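Local coordinates for citrate lyase subunit beta-like protein (Mycobacterium tuberculosis H37Rv, PDB 6CHU) that binds one magnesium ion per subunit and works as a homotrimeric lyase of the HpcH/HpaI aldolase family, probably acting in itaconate dissimilation and leucine catabolism, at residues Arg83-Glu86 with Ala87-Gly90; Arg168-Arg171 with Ser172-Leu176. All coordinates share one frame; numbering follows the deposited sequence.

Overall arrangement
Two helices of a closed eight-stranded TIM barrel show how contacts of one helical turn serve different surroundings. Along the chain, strand 69-72 leads into helix 79-89, which carries contact 1 in its last turns before the chain enters strand 95-98. Contact 2 lies later, on helix 165-180, ahead of strand 184-187. Each is a local contact within a single helix, so neither closes a long loop; they follow in series and neither nest nor cross. The centres of contact 1 and contact 2 are about 31 Å apart, on opposite sides of the chain's centre. Contact 1 packs against the neighbouring helix 52-61, whereas contact 2 lies between the barrel and the other two subunits of the trimer.

Contact 1. Residues Arg83-Glu86 with Ala87-Gly90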
loop_
_atom_site.group_PDB
_atom_site.type_symbol
_atom_site.label_atom_id
_atom_site.label_comp_id
_atom_site.label_asym_id
_atom_site.label_seq_id
_atom_site.Cartn_x
_atom_site.Cartn_y
_atom_site.Cartn_z
ATOM N N ARG A 83 -24.426 -24.293 -7.924
ATOM C CA ARG A 83 -24.247 -25.642 -8.451
ATOM C C ARG A 83 -23.002 -26.303 -7.870
ATOM O O ARG A 83 -23.025 -27.498 -7.550
ATOM C CB ARG A 83 -24.169 -25.602 -9.978
ATOM C CG ARG A 83 -25.372 -24.956 -10.669
ATOM C CD ARG A 83 -26.651 -25.765 -10.505
ATOM N NE ARG A 83 -27.332 -25.525 -9.233
ATOM C CZ ARG A 83 -28.066 -24.446 -8.964
ATOM N NH1 ARG A 83 -28.206 -23.491 -9.875
ATOM N NH2 ARG A 83 -28.656 -24.321 -7.780
ATOM N N ASP A 84 -21.913 -25.535 -7.717
ATOM C CA ASP A 84 -20.674 -26.064 -7.141
ATOM C C ASP A 84 -20.900 -26.601 -5.735
ATOM O O ASP A 84 -20.422 -27.686 -5.384
ATOM C CB ASP A 84 -19.597 -24.980 -7.085
ATOM C CG ASP A 84 -19.212 -24.452 -8.443
ATOM O OD1 ASP A 84 -19.451 -25.140 -9.461
ATOM O OD2 ASP A 84 -18.666 -23.336 -8.475
ATOM N N LEU A 85 -21.578 -25.821 -4.894
ATOM C CA LEU A 85 -21.774 -26.253 -3.513
ATOM C C LEU A 85 -22.652 -27.491 -3.441
ATOM O O LEU A 85 -22.435 -28.367 -2.587
ATOM C CB LEU A 85 -22.365 -25.109 -2.689
ATOM C CG LEU A 85 -21.479 -23.865 -2.557
ATOM C CD1 LEU A 85 -22.129 -22.864 -1.609
ATOM C CD2 LEU A 85 -20.077 -24.215 -2.076
ATOM N N GLU A 86 -23.632 -27.602 -4.338
ATOM C CA GLU A 86 -24.419 -28.826 -4.393
ATOM C C GLU A 86 -23.544 -30.022 -4.746
ATOM O O GLU A 86 -23.654 -31.085 -4.124
ATOM C CB GLU A 86 -25.556 -28.673 -5.395
ATOM C CG GLU A 86 -26.618 -27.704 -4.930
ATOM C CD GLU A 86 -27.507 -27.224 -6.060
ATOM O OE1 GLU A 86 -27.329 -27.686 -7.210
ATOM O OE2 GLU A 86 -28.379 -26.373 -5.797
ATOM N N ALA A 87 -22.658 -29.864 -5.732
ATOM C CA ALA A 87 -21.783 -30.969 -6.110
ATOM C C ALA A 87 -20.832 -31.334 -4.978
ATOM O O ALA A 87 -20.557 -32.520 -4.748
ATOM C CB ALA A 87 -21.002 -30.614 -7.375
ATOM N N LEU A 88 -20.335 -30.329 -4.253
ATOM C CA LEU A 88 -19.391 -30.570 -3.165
ATOM C C LEU A 88 -20.011 -31.369 -2.033
ATOM O O LEU A 88 -19.287 -32.029 -1.275
ATOM C CB LEU A 88 -18.886 -29.245 -2.621
ATOM C CG LEU A 88 -17.700 -28.659 -3.365
ATOM C CD1 LEU A 88 -17.499 -27.206 -2.944
ATOM C CD2 LEU A 88 -16.463 -29.507 -3.065
ATOM N N ALA A 89 -21.337 -31.294 -1.887
ATOM C CA ALA A 89 -22.019 -31.984 -0.796
ATOM C C ALA A 89 -21.688 -33.471 -0.769
ATOM O O ALA A 89 -21.543 -34.067 0.308
ATOM C CB ALA A 89 -23.528 -31.784 -0.927
ATOM N N GLY A 90 -21.569 -34.087 -1.941
ATOM C CA GLY A 90 -21.294 -35.508 -2.019
ATOM C C GLY A 90 -19.823 -35.839 -2.158
ATOM O O GLY A 90 -19.468 -36.863 -2.750
#
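The backbone bonds between R83-E86 and A87-G90 show a helix running out. A87 N to R83 O (3.0 Å) and L88 N to D84 O (2.9 Å) are regular i to i+4 bonds. A89 N keeps only a weak link to L85 O and also bonds E86 O at 3.2 Å, from above that carbonyl's plane, an i to i+3 bond as the last turn closes. Apolar contact across the segments is thin, with L85 CD2 meeting L88 CD1 at 4.0 Å, the side chains crossing at a slant.

One turn apart, R83 and E86 form a salt bridge, R83 gripping side-on, NE to OE1 at 3.0 Å and NH2 to OE2 at 2.9 Å. With CG beside the backbone N (chi1 -69°) and the chain extended beyond it, E86 brings its carboxylate to R83. Both oxygens lie close to the guanidinium plane, yet are met from above the carboxylate plane. The buried D84 pairs OD1 with R56 NE of helix 52-61 in a salt bridge, and its OD2 takes a hydrogen bond from N74 ND2. This is the closing turn of the helix in a beta-alpha-beta unit of the TIM barrel, between strands 69-72 and 95-98.

Contact 2. Residues Arg168-Arg171 with Ser172-Leu176; sequences RHVR and STILL
H169 O is gripped twice by T173: by OG1 at 2.8 Å and by the backbone N at 2.9 Å, from opposite faces of the carbonyl plane. This is the common back-bond of a helical threonine, side-chain hydroxyl to the i-4 carbonyl, here in helix 165-180 of the TIM barrel. With chi1 at -63°, OG1 lies beside the backbone N and points back along the helix. It meets the carbonyl 40° out of its plane, the amide N nearer the plane.

The H169 ring, with CG opposite its own backbone N (chi1 -171°), swings to the same flank and brings CD2 near OG1 of T173. There it meets H169 of each of the other two subunits edge to face, so this flank lines the trimer interface. R168 also reaches across it, in a salt bridge from NE to D165 of the second subunit.

The extended chain of R171 carries NH2 to a salt bridge with D187, at the end of the next strand, 184-187. V170 and I174 lie side by side, CG1 to CD1 at 4.1 Å, I174 resting on M140 and W142 of strand 137-142. Between R168 and S172, a water unusually close to S172 OG donates to R168 O at 3.0 Å.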
loop_
_atom_site.group_PDB
_atom_site.type_symbol
_atom_site.label_atom_id
_atom_site.label_comp_id
_atom_site.label_asym_id
_atom_site.label_seq_id
_atom_site.Cartn_x
_atom_site.Cartn_y
_atom_site.Cartn_z
ATOM N N ARG A 168 1.978 -5.158 -7.388
ATOM C CA ARG A 168 2.849 -5.249 -6.220
ATOM C C ARG A 168 2.129 -4.783 -4.964
ATOM O O ARG A 168 2.300 -5.367 -3.887
ATOM C CB ARG A 168 4.115 -4.426 -6.445
ATOM C CG ARG A 168 4.899 -4.890 -7.657
ATOM C CD ARG A 168 5.897 -3.821 -8.098
ATOM N NE ARG A 168 7.128 -3.830 -7.321
ATOM C CZ ARG A 168 8.317 -4.172 -7.817
ATOM N NH1 ARG A 168 8.428 -4.532 -9.089
ATOM N NH2 ARG A 168 9.398 -4.150 -7.043
ATOM N N HIS A 169 1.309 -3.739 -5.088
ATOM C CA HIS A 169 0.594 -3.193 -3.935
ATOM C C HIS A 169 -0.394 -4.209 -3.372
ATOM O O HIS A 169 -0.469 -4.421 -2.153
ATOM C CB HIS A 169 -0.120 -1.911 -4.374
ATOM C CG HIS A 169 -0.731 -1.111 -3.260
ATOM N ND1 HIS A 169 -0.105 -0.017 -2.707
ATOM C CD2 HIS A 169 -1.943 -1.195 -2.664
ATOM C CE1 HIS A 169 -0.893 0.521 -1.792
ATOM N NE2 HIS A 169 -2.015 -0.173 -1.746
ATOM N N VAL A 170 -1.159 -4.861 -4.252
ATOM C CA VAL A 170 -2.136 -5.860 -3.802
ATOM C C VAL A 170 -1.435 -7.093 -3.237
ATOM O O VAL A 170 -1.896 -7.693 -2.250
ATOM C CB VAL A 170 -3.089 -6.209 -4.961
ATOM C CG1 VAL A 170 -3.963 -7.424 -4.620
ATOM C CG2 VAL A 170 -3.957 -4.986 -5.314
ATOM N N ARG A 171 -0.309 -7.491 -3.844
ATOM C CA ARG A 171 0.488 -8.595 -3.307
ATOM C C ARG A 171 0.863 -8.364 -1.844
ATOM O O ARG A 171 0.656 -9.233 -0.990
ATOM C CB ARG A 171 1.746 -8.762 -4.150
ATOM C CG ARG A 171 2.588 -9.984 -3.820
ATOM C CD ARG A 171 3.807 -9.944 -4.735
ATOM N NE ARG A 171 4.533 -11.202 -4.804
ATOM C CZ ARG A 171 5.734 -11.319 -5.371
ATOM N NH1 ARG A 171 6.333 -10.238 -5.874
ATOM N NH2 ARG A 171 6.343 -12.503 -5.428
ATOM N N SER A 172 1.450 -7.202 -1.547
ATOM C CA SER A 172 1.789 -6.858 -0.167
ATOM C C SER A 172 0.547 -6.765 0.706
ATOM O O SER A 172 0.563 -7.196 1.869
ATOM C CB SER A 172 2.566 -5.539 -0.124
ATOM O OG SER A 172 3.815 -5.660 -0.791
ATOM N N THR A 173 -0.533 -6.180 0.179
ATOM C CA THR A 173 -1.778 -6.089 0.940
ATOM C C THR A 173 -2.241 -7.466 1.411
ATOM O O THR A 173 -2.617 -7.647 2.577
ATOM C CB THR A 173 -2.861 -5.420 0.087
ATOM O OG1 THR A 173 -2.462 -4.077 -0.224
ATOM C CG2 THR A 173 -4.195 -5.386 0.835
ATOM N N ILE A 174 -2.217 -8.450 0.516
ATOM C CA ILE A 174 -2.722 -9.785 0.841
ATOM C C ILE A 174 -1.790 -10.507 1.805
ATOM O O ILE A 174 -2.245 -11.202 2.721
ATOM C CB ILE A 174 -2.949 -10.584 -0.462
ATOM C CG1 ILE A 174 -4.424 -10.517 -0.834
ATOM C CG2 ILE A 174 -2.466 -12.046 -0.358
ATOM C CD1 ILE A 174 -4.903 -9.143 -1.051
ATOM N N LEU A 175 -0.478 -10.358 1.621
ATOM C CA LEU A 175 0.473 -10.968 2.549
ATOM C C LEU A 175 0.274 -10.429 3.963
ATOM O O LEU A 175 0.230 -11.189 4.942
ATOM C CB LEU A 175 1.894 -10.694 2.067
ATOM C CG LEU A 175 3.004 -11.127 3.021
ATOM C CD1 LEU A 175 2.926 -12.632 3.272
ATOM C CD2 LEU A 175 4.387 -10.726 2.479
ATOM N N LEU A 176 0.121 -9.113 4.082
ATOM C CA LEU A 176 -0.040 -8.509 5.400
ATOM C C LEU A 176 -1.384 -8.876 6.025
ATOM O O LEU A 176 -1.456 -9.184 7.224
ATOM C CB LEU A 176 0.118 -6.992 5.282
ATOM C CG LEU A 176 1.533 -6.516 4.932
ATOM C CD1 LEU A 176 1.470 -5.060 4.451
ATOM C CD2 LEU A 176 2.462 -6.643 6.130
HETATM O O HOH W 1 4.320 -3.815 -2.377
#